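Local coordinates for protein sugar phosphate isomerase/epimerase (Parabacteroides distasonis, PDB 3OBE) that probably acts as an isomerase or epimerase on sugar-type substrates and has a xylose isomerase-like TIM-barrel fold, at residues N43-A48 with E289-S294; L53-Y58 with G63-Y68; E107-F112 with V148-N153; K241-K246 with P260-K265. All blocks are in the same frame, centred on the assembly; numbering follows the deposited sequence.

Contact 1: N43-A48 with E289-S294; sequences NRLAKA and EGVEKS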
loop_
_atom_site.group_PDB
_atom_site.type_symbol
_atom_site.label_atom_id
_atom_site.label_comp_id
_atom_site.label_asym_id
_atom_site.label_seq_id
_atom_site.Cartn_x
_atom_site.Cartn_y
_atom_site.Cartn_z
ATOM N N ASN A 43 18.717 9.733 2.422
ATOM C CA ASN A 43 19.591 10.133 1.336
ATOM C C ASN A 43 19.920 8.951 0.429
ATOM O O ASN A 43 19.923 9.044 -0.801
ATOM C CB ASN A 43 20.877 10.738 1.910
ATOM C CG ASN A 43 21.758 11.312 0.846
ATOM O OD1 ASN A 43 21.422 12.321 0.230
ATOM N ND2 ASN A 43 22.901 10.684 0.620
ATOM N N ARG A 44 20.198 7.820 1.050
ATOM C CA ARG A 44 20.435 6.587 0.301
ATOM C C ARG A 44 19.253 6.210 -0.613
ATOM O O ARG A 44 19.433 5.819 -1.791
ATOM C CB ARG A 44 20.690 5.473 1.318
ATOM C CG ARG A 44 21.585 4.434 0.812
ATOM C CD ARG A 44 22.206 3.575 1.932
ATOM N NE ARG A 44 22.490 2.277 1.366
ATOM C CZ ARG A 44 22.871 1.216 2.071
ATOM N NH1 ARG A 44 23.002 1.293 3.388
ATOM N NH2 ARG A 44 23.134 0.083 1.446
ATOM N N LEU A 45 18.050 6.293 -0.056
ATOM C CA LEU A 45 16.851 5.997 -0.833
ATOM C C LEU A 45 16.723 6.969 -2.027
ATOM O O LEU A 45 16.443 6.541 -3.169
ATOM C CB LEU A 45 15.649 6.043 0.049
ATOM C CG LEU A 45 15.591 4.964 1.129
ATOM C CD1 LEU A 45 14.324 5.137 1.933
ATOM C CD2 LEU A 45 15.613 3.531 0.462
ATOM N N ALA A 46 16.948 8.254 -1.756
ATOM C CA ALA A 46 16.916 9.268 -2.825
ATOM C C ALA A 46 17.955 8.980 -3.887
ATOM O O ALA A 46 17.643 9.030 -5.085
ATOM C CB ALA A 46 17.035 10.732 -2.259
ATOM N N LYS A 47 19.165 8.621 -3.467
ATOM C CA LYS A 47 20.243 8.281 -4.422
ATOM C C LYS A 47 19.878 7.064 -5.309
ATOM O O LYS A 47 20.213 6.980 -6.499
ATOM C CB LYS A 47 21.558 8.051 -3.661
ATOM N N ALA A 48 19.139 6.121 -4.751
ATOM C CA ALA A 48 18.696 4.939 -5.529
ATOM C C ALA A 48 17.556 5.211 -6.493
ATOM O O ALA A 48 17.242 4.372 -7.354
ATOM C CB ALA A 48 18.291 3.798 -4.598
ATOM N N GLU A 289 20.195 -3.366 0.798
ATOM C CA GLU A 289 20.654 -3.979 -0.446
ATOM C C GLU A 289 19.522 -4.366 -1.346
ATOM O O GLU A 289 19.522 -4.048 -2.528
ATOM C CB GLU A 289 21.555 -5.176 -0.181
ATOM C CG GLU A 289 22.049 -5.774 -1.524
ATOM C CD GLU A 289 22.865 -7.021 -1.398
ATOM O OE1 GLU A 289 23.183 -7.429 -0.260
ATOM O OE2 GLU A 289 23.129 -7.622 -2.490
ATOM N N GLY A 290 18.535 -5.045 -0.787
ATOM C CA GLY A 290 17.380 -5.526 -1.576
ATOM C C GLY A 290 16.564 -4.378 -2.125
ATOM O O GLY A 290 16.162 -4.394 -3.287
ATOM N N VAL A 291 16.461 -3.326 -1.323
ATOM C CA VAL A 291 15.725 -2.127 -1.720
ATOM C C VAL A 291 16.476 -1.372 -2.829
ATOM O O VAL A 291 15.887 -0.922 -3.795
ATOM C CB VAL A 291 15.454 -1.255 -0.459
ATOM C CG1 VAL A 291 15.156 0.139 -0.835
ATOM C CG2 VAL A 291 14.323 -1.940 0.386
ATOM N N GLU A 292 17.788 -1.289 -2.707
ATOM C CA GLU A 292 18.617 -0.629 -3.727
ATOM C C GLU A 292 18.628 -1.394 -5.056
ATOM O O GLU A 292 18.483 -0.781 -6.113
ATOM C CB GLU A 292 20.018 -0.464 -3.185
ATOM C CG GLU A 292 20.078 0.626 -2.150
ATOM C CD GLU A 292 21.443 0.833 -1.566
ATOM O OE1 GLU A 292 22.191 -0.169 -1.361
ATOM O OE2 GLU A 292 21.781 2.014 -1.316
ATOM N N LYS A 293 18.777 -2.702 -4.987
ATOM C CA LYS A 293 18.786 -3.560 -6.163
ATOM C C LYS A 293 17.417 -3.596 -6.848
ATOM O O LYS A 293 17.344 -3.646 -8.083
ATOM C CB LYS A 293 19.282 -4.963 -5.834
ATOM C CG LYS A 293 20.829 -4.934 -5.683
ATOM C CD LYS A 293 21.441 -6.245 -5.429
ATOM C CE LYS A 293 22.954 -6.082 -5.663
ATOM N NZ LYS A 293 23.740 -6.864 -4.785
ATOM N N SER A 294 16.349 -3.506 -6.071
ATOM C CA SER A 294 14.972 -3.390 -6.591
ATOM C C SER A 294 14.831 -2.108 -7.369
ATOM O O SER A 294 14.326 -2.093 -8.525
ATOM C CB SER A 294 13.936 -3.492 -5.472
ATOM O OG SER A 294 14.023 -4.761 -4.835
HETATM O O HOH W 1 21.514 4.228 -2.816
#

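Contact 2: L53-Y58 with G63-Y68; sequences LEIFGY and GKFGDY. With EOH (ethanol), chain G.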
loop_
_atom_site.group_PDB
_atom_site.type_symbol
_atom_site.label_atom_id
_atom_site.label_comp_id
_atom_site.label_asym_id
_atom_site.label_seq_id
_atom_site.Cartn_x
_atom_site.Cartn_y
_atom_site.Cartn_z
ATOM N N LEU A 53 7.442 7.767 -0.367
ATOM C CA LEU A 53 7.363 6.810 0.735
ATOM C C LEU A 53 5.934 6.534 1.120
ATOM O O LEU A 53 5.101 7.447 1.180
ATOM C CB LEU A 53 8.098 7.357 1.956
ATOM C CG LEU A 53 9.592 7.693 1.778
ATOM C CD1 LEU A 53 10.227 8.193 3.131
ATOM C CD2 LEU A 53 10.409 6.534 1.198
ATOM N N GLU A 54 5.693 5.271 1.459
ATOM C CA GLU A 54 4.479 4.873 2.164
ATOM C C GLU A 54 4.915 4.393 3.533
ATOM O O GLU A 54 5.782 3.514 3.648
ATOM C CB GLU A 54 3.716 3.777 1.392
ATOM C CG GLU A 54 2.437 3.304 2.078
ATOM C CD GLU A 54 1.789 2.216 1.272
ATOM O OE1 GLU A 54 2.372 1.115 1.275
ATOM O OE2 GLU A 54 0.710 2.474 0.639
ATOM N N ILE A 55 4.427 5.070 4.569
ATOM C CA ILE A 55 4.908 4.806 5.926
ATOM C C ILE A 55 3.946 3.857 6.677
ATOM O O ILE A 55 3.055 3.248 6.075
ATOM C CB ILE A 55 5.201 6.136 6.674
ATOM C CG1 ILE A 55 3.939 6.960 6.843
ATOM C CG2 ILE A 55 6.349 6.912 5.908
ATOM C CD1 ILE A 55 4.089 8.077 7.841
ATOM N N PHE A 56 4.197 3.718 7.968
ATOM C CA PHE A 56 3.481 2.828 8.841
ATOM C C PHE A 56 3.630 3.383 10.251
ATOM O O PHE A 56 4.407 4.283 10.494
ATOM C CB PHE A 56 4.037 1.400 8.712
ATOM C CG PHE A 56 5.414 1.244 9.259
ATOM C CD1 PHE A 56 6.516 1.574 8.511
ATOM C CD2 PHE A 56 5.605 0.789 10.569
ATOM C CE1 PHE A 56 7.813 1.423 9.038
ATOM C CE2 PHE A 56 6.897 0.652 11.097
ATOM C CZ PHE A 56 7.980 0.977 10.332
ATOM N N GLY A 57 2.914 2.794 11.202
ATOM C CA GLY A 57 3.232 3.015 12.609
ATOM C C GLY A 57 2.339 4.015 13.328
ATOM O O GLY A 57 2.600 4.376 14.470
ATOM N N TYR A 58 1.334 4.523 12.646
ATOM C CA TYR A 58 0.415 5.492 13.241
ATOM C C TYR A 58 -0.149 4.943 14.531
ATOM O O TYR A 58 -0.551 3.812 14.573
ATOM C CB TYR A 58 -0.753 5.751 12.284
ATOM C CG TYR A 58 -1.845 6.631 12.885
ATOM C CD1 TYR A 58 -1.661 7.993 13.066
ATOM C CD2 TYR A 58 -3.056 6.086 13.316
ATOM C CE1 TYR A 58 -2.647 8.781 13.609
ATOM C CE2 TYR A 58 -4.061 6.877 13.844
ATOM C CZ TYR A 58 -3.861 8.212 13.986
ATOM O OH TYR A 58 -4.833 9.030 14.534
ATOM N N GLY A 63 -1.566 9.930 18.169
ATOM C CA GLY A 63 -1.475 10.557 16.872
ATOM C C GLY A 63 -0.075 10.663 16.282
ATOM O O GLY A 63 0.111 11.337 15.270
ATOM N N LYS A 64 0.894 9.970 16.880
ATOM C CA LYS A 64 2.275 9.990 16.393
ATOM C C LYS A 64 2.591 8.667 15.697
ATOM O O LYS A 64 1.734 7.762 15.646
ATOM C CB LYS A 64 3.229 10.284 17.560
ATOM C CG LYS A 64 3.049 11.667 18.080
ATOM C CD LYS A 64 4.151 12.038 19.014
ATOM C CE LYS A 64 3.846 13.283 19.766
ATOM N NZ LYS A 64 4.895 13.473 20.820
ATOM N N PHE A 65 3.790 8.580 15.119
ATOM C CA PHE A 65 4.213 7.421 14.357
ATOM C C PHE A 65 5.430 6.848 15.043
ATOM O O PHE A 65 6.324 7.598 15.445
ATOM C CB PHE A 65 4.592 7.823 12.903
ATOM C CG PHE A 65 3.442 8.444 12.132
ATOM C CD1 PHE A 65 3.134 9.790 12.278
ATOM C CD2 PHE A 65 2.638 7.664 11.343
ATOM C CE1 PHE A 65 2.061 10.340 11.623
ATOM C CE2 PHE A 65 1.543 8.214 10.657
ATOM C CZ PHE A 65 1.259 9.524 10.786
ATOM N N GLY A 66 5.459 5.543 15.198
ATOM C CA GLY A 66 6.640 4.899 15.760
ATOM C C GLY A 66 6.743 3.496 15.227
ATOM O O GLY A 66 5.820 2.990 14.631
ATOM N N ASP A 67 7.878 2.853 15.451
ATOM C CA ASP A 67 8.022 1.448 15.064
ATOM C C ASP A 67 7.287 0.583 16.079
ATOM O O ASP A 67 6.584 1.092 16.967
ATOM C CB ASP A 67 9.506 1.056 14.994
ATOM C CG ASP A 67 10.189 1.020 16.384
ATOM O OD1 ASP A 67 9.611 0.452 17.349
ATOM O OD2 ASP A 67 11.318 1.545 16.507
ATOM N N TYR A 68 7.495 -0.724 15.982
ATOM C CA TYR A 68 6.995 -1.654 16.995
ATOM C C TYR A 68 8.148 -2.207 17.840
ATOM O O TYR A 68 8.003 -3.230 18.504
ATOM C CB TYR A 68 6.225 -2.775 16.309
ATOM C CG TYR A 68 5.236 -2.280 15.271
ATOM C CD1 TYR A 68 4.221 -1.373 15.612
ATOM C CD2 TYR A 68 5.294 -2.738 13.943
ATOM C CE1 TYR A 68 3.289 -0.919 14.637
ATOM C CE2 TYR A 68 4.377 -2.304 12.979
ATOM C CZ TYR A 68 3.379 -1.388 13.332
ATOM O OH TYR A 68 2.490 -0.973 12.361
HETATM C C1 EOH G . 7.149 4.663 11.416
HETATM C C2 EOH G . 8.614 4.432 11.647
HETATM O O EOH G . 6.872 5.573 10.382
HETATM O O HOH W 2 0.740 1.008 10.777
#

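Contact 3: E107-F112 with V148-N153; sequences ENMPKF and VSEIFN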
loop_
_atom_site.group_PDB
_atom_site.type_symbol
_atom_site.label_atom_id
_atom_site.label_comp_id
_atom_site.label_asym_id
_atom_site.label_seq_id
_atom_site.Cartn_x
_atom_site.Cartn_y
_atom_site.Cartn_z
ATOM N N GLU A 107 -22.876 -1.798 14.761
ATOM C CA GLU A 107 -22.951 -1.026 15.987
ATOM C C GLU A 107 -21.706 -0.171 16.232
ATOM O O GLU A 107 -21.804 0.879 16.906
ATOM C CB GLU A 107 -23.162 -1.970 17.178
ATOM C CG GLU A 107 -24.544 -2.611 17.236
ATOM C CD GLU A 107 -24.824 -3.686 16.144
ATOM O OE1 GLU A 107 -23.864 -4.362 15.615
ATOM O OE2 GLU A 107 -26.059 -3.849 15.839
ATOM N N ASN A 108 -20.554 -0.673 15.756
ATOM C CA ASN A 108 -19.258 -0.033 15.946
ATOM C C ASN A 108 -18.923 0.966 14.862
ATOM O O ASN A 108 -17.864 1.546 14.908
ATOM C CB ASN A 108 -18.145 -1.068 16.052
ATOM C CG ASN A 108 -18.085 -1.719 17.424
ATOM O OD1 ASN A 108 -18.663 -1.199 18.363
ATOM N ND2 ASN A 108 -17.436 -2.866 17.531
HETATM N N MSE A 109 -19.797 1.180 13.890
HETATM C CA MSE A 109 -19.451 2.068 12.768
HETATM C C MSE A 109 -19.076 3.495 13.268
HETATM O O MSE A 109 -18.112 4.064 12.786
HETATM C CB MSE A 109 -20.537 2.038 11.666
HETATM C CG MSE A 109 -20.719 0.631 11.029
HETATM SE SE MSE A 109 -21.648 0.489 9.276
HETATM C CE MSE A 109 -23.495 0.812 9.871
ATOM N N PRO A 110 -19.794 4.040 14.272
ATOM C CA PRO A 110 -19.342 5.353 14.775
ATOM C C PRO A 110 -17.929 5.346 15.389
ATOM O O PRO A 110 -17.218 6.351 15.270
ATOM C CB PRO A 110 -20.411 5.741 15.808
ATOM C CG PRO A 110 -21.660 5.002 15.301
ATOM C CD PRO A 110 -21.126 3.689 14.795
ATOM N N LYS A 111 -17.536 4.266 16.065
ATOM C CA LYS A 111 -16.177 4.170 16.615
ATOM C C LYS A 111 -15.101 4.156 15.503
ATOM O O LYS A 111 -14.027 4.763 15.633
ATOM C CB LYS A 111 -16.028 2.939 17.514
ATOM C CG LYS A 111 -16.879 2.961 18.786
ATOM C CD LYS A 111 -16.641 1.675 19.619
ATOM C CE LYS A 111 -17.772 1.344 20.596
ATOM N NZ LYS A 111 -17.802 -0.142 20.952
ATOM N N PHE A 112 -15.364 3.422 14.420
ATOM C CA PHE A 112 -14.445 3.405 13.309
ATOM C C PHE A 112 -14.367 4.790 12.682
ATOM O O PHE A 112 -13.279 5.240 12.270
ATOM C CB PHE A 112 -14.827 2.360 12.242
ATOM C CG PHE A 112 -14.517 0.948 12.658
ATOM C CD1 PHE A 112 -13.224 0.491 12.645
ATOM C CD2 PHE A 112 -15.541 0.082 13.067
ATOM C CE1 PHE A 112 -12.915 -0.819 13.051
ATOM C CE2 PHE A 112 -15.246 -1.231 13.467
ATOM C CZ PHE A 112 -13.936 -1.679 13.446
ATOM N N VAL A 148 -18.015 -4.938 6.603
ATOM C CA VAL A 148 -16.692 -4.394 6.455
ATOM C C VAL A 148 -16.660 -3.361 5.333
ATOM O O VAL A 148 -16.092 -2.279 5.500
ATOM C CB VAL A 148 -15.591 -5.511 6.270
ATOM C CG1 VAL A 148 -14.251 -4.883 5.808
ATOM C CG2 VAL A 148 -15.395 -6.253 7.572
ATOM N N SER A 149 -17.278 -3.676 4.200
ATOM C CA SER A 149 -17.297 -2.727 3.089
ATOM C C SER A 149 -17.983 -1.410 3.476
ATOM O O SER A 149 -17.540 -0.342 3.042
ATOM C CB SER A 149 -17.957 -3.313 1.849
ATOM O OG SER A 149 -17.272 -4.476 1.439
ATOM N N GLU A 150 -19.054 -1.485 4.266
ATOM C CA GLU A 150 -19.768 -0.292 4.706
ATOM C C GLU A 150 -18.891 0.594 5.573
ATOM O O GLU A 150 -18.922 1.809 5.447
ATOM C CB GLU A 150 -21.018 -0.652 5.481
ATOM C CG GLU A 150 -22.048 -1.316 4.607
ATOM C CD GLU A 150 -23.274 -1.766 5.326
ATOM O OE1 GLU A 150 -23.520 -1.326 6.476
ATOM O OE2 GLU A 150 -24.035 -2.552 4.669
ATOM N N ILE A 151 -18.100 -0.022 6.441
ATOM C CA ILE A 151 -17.138 0.675 7.292
ATOM C C ILE A 151 -16.014 1.316 6.443
ATOM O O ILE A 151 -15.633 2.459 6.673
ATOM C CB ILE A 151 -16.531 -0.293 8.317
ATOM C CG1 ILE A 151 -17.616 -0.651 9.358
ATOM C CG2 ILE A 151 -15.290 0.345 8.951
ATOM C CD1 ILE A 151 -17.344 -1.882 10.273
ATOM N N PHE A 152 -15.522 0.593 5.458
ATOM C CA PHE A 152 -14.538 1.141 4.484
ATOM C C PHE A 152 -15.081 2.345 3.721
ATOM O O PHE A 152 -14.388 3.326 3.589
ATOM C CB PHE A 152 -14.080 0.060 3.513
ATOM C CG PHE A 152 -13.194 -1.023 4.116
ATOM C CD1 PHE A 152 -12.707 -0.973 5.406
ATOM C CD2 PHE A 152 -12.838 -2.081 3.319
ATOM C CE1 PHE A 152 -11.851 -1.965 5.864
ATOM C CE2 PHE A 152 -11.983 -3.047 3.745
ATOM C CZ PHE A 152 -11.504 -2.998 5.029
ATOM N N ASN A 153 -16.332 2.267 3.234
ATOM C CA ASN A 153 -17.009 3.406 2.618
ATOM C C ASN A 153 -17.015 4.636 3.523
ATOM O O ASN A 153 -16.645 5.720 3.096
ATOM C CB ASN A 153 -18.412 3.052 2.200
ATOM C CG ASN A 153 -18.477 2.332 0.879
ATOM O OD1 ASN A 153 -17.582 2.400 0.059
ATOM N ND2 ASN A 153 -19.597 1.636 0.658
#

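Contact 4: K241-K246 with P260-K265; sequences KLLHIK and PNIFKK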
loop_
_atom_site.group_PDB
_atom_site.type_symbol
_atom_site.label_atom_id
_atom_site.label_comp_id
_atom_site.label_asym_id
_atom_site.label_seq_id
_atom_site.Cartn_x
_atom_site.Cartn_y
_atom_site.Cartn_z
ATOM N N LYS A 241 -5.939 1.733 -7.801
ATOM C CA LYS A 241 -5.291 3.012 -8.055
ATOM C C LYS A 241 -3.806 3.026 -7.637
ATOM O O LYS A 241 -3.053 3.889 -8.095
ATOM C CB LYS A 241 -6.044 4.178 -7.363
ATOM C CG LYS A 241 -7.443 4.462 -7.966
ATOM C CD LYS A 241 -8.052 5.751 -7.407
ATOM C CE LYS A 241 -9.431 6.077 -7.987
ATOM N NZ LYS A 241 -10.099 7.172 -7.243
ATOM N N LEU A 242 -3.421 2.092 -6.780
ATOM C CA LEU A 242 -2.032 1.878 -6.375
ATOM C C LEU A 242 -1.691 0.405 -6.557
ATOM O O LEU A 242 -2.556 -0.493 -6.484
ATOM C CB LEU A 242 -1.814 2.261 -4.903
ATOM C CG LEU A 242 -2.080 3.677 -4.451
ATOM C CD1 LEU A 242 -2.011 3.761 -2.917
ATOM C CD2 LEU A 242 -1.125 4.651 -5.130
ATOM N N LEU A 243 -0.400 0.118 -6.737
ATOM C CA LEU A 243 0.097 -1.222 -6.559
ATOM C C LEU A 243 1.089 -1.251 -5.412
ATOM O O LEU A 243 1.807 -0.256 -5.166
ATOM C CB LEU A 243 0.842 -1.734 -7.785
ATOM C CG LEU A 243 0.102 -1.698 -9.140
ATOM C CD1 LEU A 243 0.997 -2.153 -10.335
ATOM C CD2 LEU A 243 -1.213 -2.495 -9.052
ATOM N N HIS A 244 1.186 -2.425 -4.795
ATOM C CA HIS A 244 2.422 -2.827 -4.142
ATOM C C HIS A 244 3.199 -3.707 -5.100
ATOM O O HIS A 244 2.637 -4.664 -5.678
ATOM C CB HIS A 244 2.185 -3.565 -2.845
ATOM C CG HIS A 244 2.354 -2.691 -1.652
ATOM N ND1 HIS A 244 2.847 -3.140 -0.448
ATOM C CD2 HIS A 244 2.060 -1.380 -1.474
ATOM C CE1 HIS A 244 2.870 -2.147 0.422
ATOM N NE2 HIS A 244 2.376 -1.066 -0.162
ATOM N N ILE A 245 4.469 -3.354 -5.290
ATOM C CA ILE A 245 5.390 -4.105 -6.120
ATOM C C ILE A 245 6.297 -4.880 -5.177
ATOM O O ILE A 245 7.091 -4.293 -4.409
ATOM C CB ILE A 245 6.187 -3.180 -7.092
ATOM C CG1 ILE A 245 5.224 -2.542 -8.116
ATOM C CG2 ILE A 245 7.364 -3.925 -7.769
ATOM C CD1 ILE A 245 4.573 -3.589 -9.107
ATOM N N LYS A 246 6.108 -6.198 -5.205
ATOM C CA LYS A 246 6.736 -7.133 -4.308
ATOM C C LYS A 246 7.082 -8.397 -5.092
ATOM O O LYS A 246 6.422 -8.730 -6.085
ATOM C CB LYS A 246 5.825 -7.461 -3.112
ATOM C CG LYS A 246 6.553 -8.397 -2.096
ATOM C CD LYS A 246 5.771 -8.684 -0.894
ATOM C CE LYS A 246 6.548 -9.577 0.040
ATOM N NZ LYS A 246 7.170 -10.779 -0.621
ATOM N N PRO A 260 6.806 -6.970 -16.685
ATOM C CA PRO A 260 6.487 -6.252 -17.934
ATOM C C PRO A 260 4.989 -6.192 -18.178
ATOM O O PRO A 260 4.456 -5.150 -18.502
ATOM C CB PRO A 260 7.228 -7.058 -18.981
ATOM C CG PRO A 260 8.454 -7.508 -18.282
ATOM C CD PRO A 260 7.937 -7.900 -16.897
ATOM N N ASN A 261 4.278 -7.297 -17.938
ATOM C CA ASN A 261 2.819 -7.276 -18.114
ATOM C C ASN A 261 2.051 -6.526 -17.060
ATOM O O ASN A 261 1.040 -5.914 -17.378
ATOM C CB ASN A 261 2.261 -8.678 -18.227
ATOM C CG ASN A 261 2.569 -9.326 -19.557
ATOM O OD1 ASN A 261 2.975 -8.692 -20.564
ATOM N ND2 ASN A 261 2.372 -10.634 -19.591
ATOM N N ILE A 262 2.494 -6.611 -15.802
ATOM C CA ILE A 262 1.875 -5.878 -14.702
ATOM C C ILE A 262 1.955 -4.377 -14.937
ATOM O O ILE A 262 0.934 -3.671 -14.848
ATOM C CB ILE A 262 2.488 -6.286 -13.356
ATOM C CG1 ILE A 262 2.041 -7.711 -13.003
ATOM C CG2 ILE A 262 2.160 -5.288 -12.242
ATOM C CD1 ILE A 262 2.854 -8.370 -11.916
ATOM N N PHE A 263 3.137 -3.913 -15.312
ATOM C CA PHE A 263 3.318 -2.488 -15.596
ATOM C C PHE A 263 2.586 -2.036 -16.853
ATOM O O PHE A 263 1.942 -1.006 -16.828
ATOM C CB PHE A 263 4.800 -2.145 -15.647
ATOM C CG PHE A 263 5.376 -1.874 -14.299
ATOM C CD1 PHE A 263 5.209 -0.656 -13.664
ATOM C CD2 PHE A 263 6.065 -2.872 -13.633
ATOM C CE1 PHE A 263 5.705 -0.470 -12.402
ATOM C CE2 PHE A 263 6.555 -2.666 -12.423
ATOM C CZ PHE A 263 6.382 -1.478 -11.787
ATOM N N LYS A 264 2.598 -2.833 -17.913
ATOM C CA LYS A 264 1.808 -2.520 -19.100
ATOM C C LYS A 264 0.333 -2.321 -18.745
ATOM O O LYS A 264 -0.259 -1.324 -19.152
ATOM C CB LYS A 264 1.976 -3.628 -20.160
ATOM C CG LYS A 264 1.224 -3.398 -21.448
ATOM C CD LYS A 264 1.355 -4.664 -22.369
ATOM N N LYS A 265 -0.241 -3.228 -17.946
ATOM C CA LYS A 265 -1.643 -3.110 -17.596
ATOM C C LYS A 265 -1.865 -1.917 -16.655
ATOM O O LYS A 265 -2.882 -1.224 -16.756
ATOM C CB LYS A 265 -2.149 -4.373 -16.910
ATOM C CG LYS A 265 -3.671 -4.369 -16.684
ATOM C CD LYS A 265 -4.496 -4.190 -17.969
ATOM C CE LYS A 265 -4.371 -5.393 -18.908
ATOM N NZ LYS A 265 -5.165 -5.293 -20.137
#

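Contact 1: N43-A48 with E289-S294
The guanidinium of Arg44 meets the carboxylate of Glu292 at its edge, close to its own plane, whereas the carboxylate receives the approach from above: the planes stand 61° apart and the chains cross at about a right angle. Arg44 grips side-on with two nitrogens, one for each oxygen. Arg44 NE donates to Glu292 OE2 over 2.8 Å in a bond only 14° short of straight, and Arg44 NH2 donates to Glu292 OE1 over 3.0 Å. Both chains are extended, which lets the charged ends meet although the axes of the two segments, 24° from parallel, come no nearer than 9.9 Å.

A water ties the same bridge to the backbone, donating to Glu292 OE2 at 2.7 Å and also to Arg44 O. OE2 is thus held by a side chain and a solvent molecule together. On the side nearer the barrel strands, Leu45 CD2 rests on Val291 CG1 at 3.7 Å, and Ala48 CB lies beside Glu292 CG. Leu25 of strand 24-26 and Leu30 touch both Leu45 and Val291, which continues the apolar layer toward the barrel wall.

A glutamine in place of Glu292 would probably leave the Arg44 charge without its mate and weaken the two-pronged grip. Taken together, neighbouring, nearly parallel barrel helices are joined here by apolar contact on their inner side and by a charge pair, probably screened in part by water, nearer the surface.

Contact 2: L53-Y58 with G63-Y68
Gly57 and Gly66 meet backbone to backbone so closely that a side chain on Gly57 would run into Gly66 O; Gly57 also has a positive phi of 101°, where a CB would press on the preceding carbonyl. Gly66 N donates to Gly57 O over 3.2 Å, and the CA-H groups of Gly57 and Phe65 make CH...O contacts nearby. Tyr58 and Phe65 form a single beta bridge in an otherwise irregular crossing.

Mostly aromatic side chains pack on this crossing. Ile55 CD1 sits over a face of the Phe65 ring, 4.1 Å from its centroid, in a CH-pi contact. The Tyr58 ring meets that of Phe65 obliquely, with Phe65 CZ near the Tyr58 plane at its edge. Phe56, whose CG lies between the backbone N and the carbonyl carbon (chi1 69°), turns its ring to Tyr68, with Tyr68 OH at its edge. One Phe56 face carries C1 of an ethanol, probably from the crystallisation liquor, 3.9 Å above the ring centre; the ethanol oxygen bonds weakly to Phe56 O and also to Tyr81. A water accepts from Gly57 N and is hydrogen-bonded to Tyr68 OH.

Were Phe56 replaced by an alanine, Tyr68 would probably lose the ring its hydroxyl now meets at the edge, and the ethanol site one of its walls.

Segment 63-68 lies in the loop between strand 52-55 and helix 78-87, at the C-terminal end of the barrel strands, where TIM-barrel active sites generally lie and probably this one. Helix 109-126 packs against it, His123 meeting Phe65 edge-to-face.

Contact 3: E107-F112 with V148-N153
The start of helix 109-126 passes beside the middle of helix 142-160, the backbones coming nearest at Met109 and Ile151, whose CA atoms lie 6.1 Å apart. No hydrogen bond crosses between the segments, and contact is made by side chains.

Ile151 carries most of it, spreading its branches over two partners. Its CG1 meets Met109 CG at 3.8 Å. Its CG2 instead lies against Phe112, 3.8 Å from Phe112 CG and 4.3 Å from the ring centroid, an off-centre CH-pi contact 29° from the ring normal. This division follows from the torsions of Ile151: CG2, anti to the backbone N, is directed to Phe112, while the CG1 branch, beside that nitrogen (chi1 -71°), passes Met109 and ends with CD1 on the same Phe112 ring, 3.9 Å from Phe112 CD2.

Met109, a selenomethionine, bends at its last torsion (chi3 -74°). SE lies 3.8 Å from Glu150 OE1 and 4.0 Å from Glu150 CB, the selenium passing obliquely beside the glutamate, near both CB and a carboxylate oxygen. Within the first segment, Lys111 NZ donates to Asn108 OD1 at 2.9 Å, from above the carbonyl plane, tying the residue just ahead of the helix to its first turn.

Both helices belong to the outer layer of the TIM barrel, with strand 130-133 between them in the chain. Phe112 also meets the ring of Tyr104 and touches Leu101 in the preceding loop; farther round helix 142-160, Phe152 meets the rings of Trp166 and Tyr168 of strand 165-169 and pairs edge-to-face with Phe204 of helix 200-207.

Contact 4: K241-K246 with P260-K265
Leu243 and Ile245 point from strand 240-245 toward helix 259-269, and Ile262 points back at them, while Phe263 brings only the end of its ring nearer. This is the strand-helix half of a beta-alpha-beta unit of the TIM barrel, completed by strand 273-276. The two short segments run nearly antiparallel, at 167°, with 11.3 Å between their axes, a distance bridged by side chains.

The two pairs are turned differently. Leu243 and Ile262 slant across each other, meeting through Leu243 CD1 and Ile262 CG2 at 3.8 Å; the CG2 branch of Ile262 stands anti to its own nitrogen, and this carries it toward the strand. Ile245 and Phe263, in contrast, approach from opposite directions, with the ring met obliquely. All four touching residues are buried. Tyr274 of strand 273-276 touches both Leu243 and Ile245 and meets Phe263 edge-to-face, so the next strand closes the same apolar layer. Alternate residues of the strand turn to the other side, where His244 bonds to Glu54 in the barrel interior.

Toward the C-terminal end of the strand, Ile245 CD1 lies 3.9 Å from Phe263 CZ and 4.3 Å from Ile262 CG2, bridging both helix residues.

In the fold
All four contacts belong to one TIM barrel but sample different depths. Contact 4 is fully buried and purely apolar, binding a strand to its own helix; contacts 1, 2 and 3 are only partly buried. Contacts 1 and 3 each join two outer helices, and the centres of these two contacts lie about 38 Å apart, on opposite sides of the chain's centre; contact 1 adds a salt bridge and a water, whereas contact 3 has no hydrogen bond across. In contact 2, backbone and aromatic groups meet in a loop beyond a strand. Leu45 of contact 1 packs on Leu53 of contact 2, and Glu54 OE1 reaches His244 NE2 of contact 4 at 2.6 Å, a probable hydrogen bond.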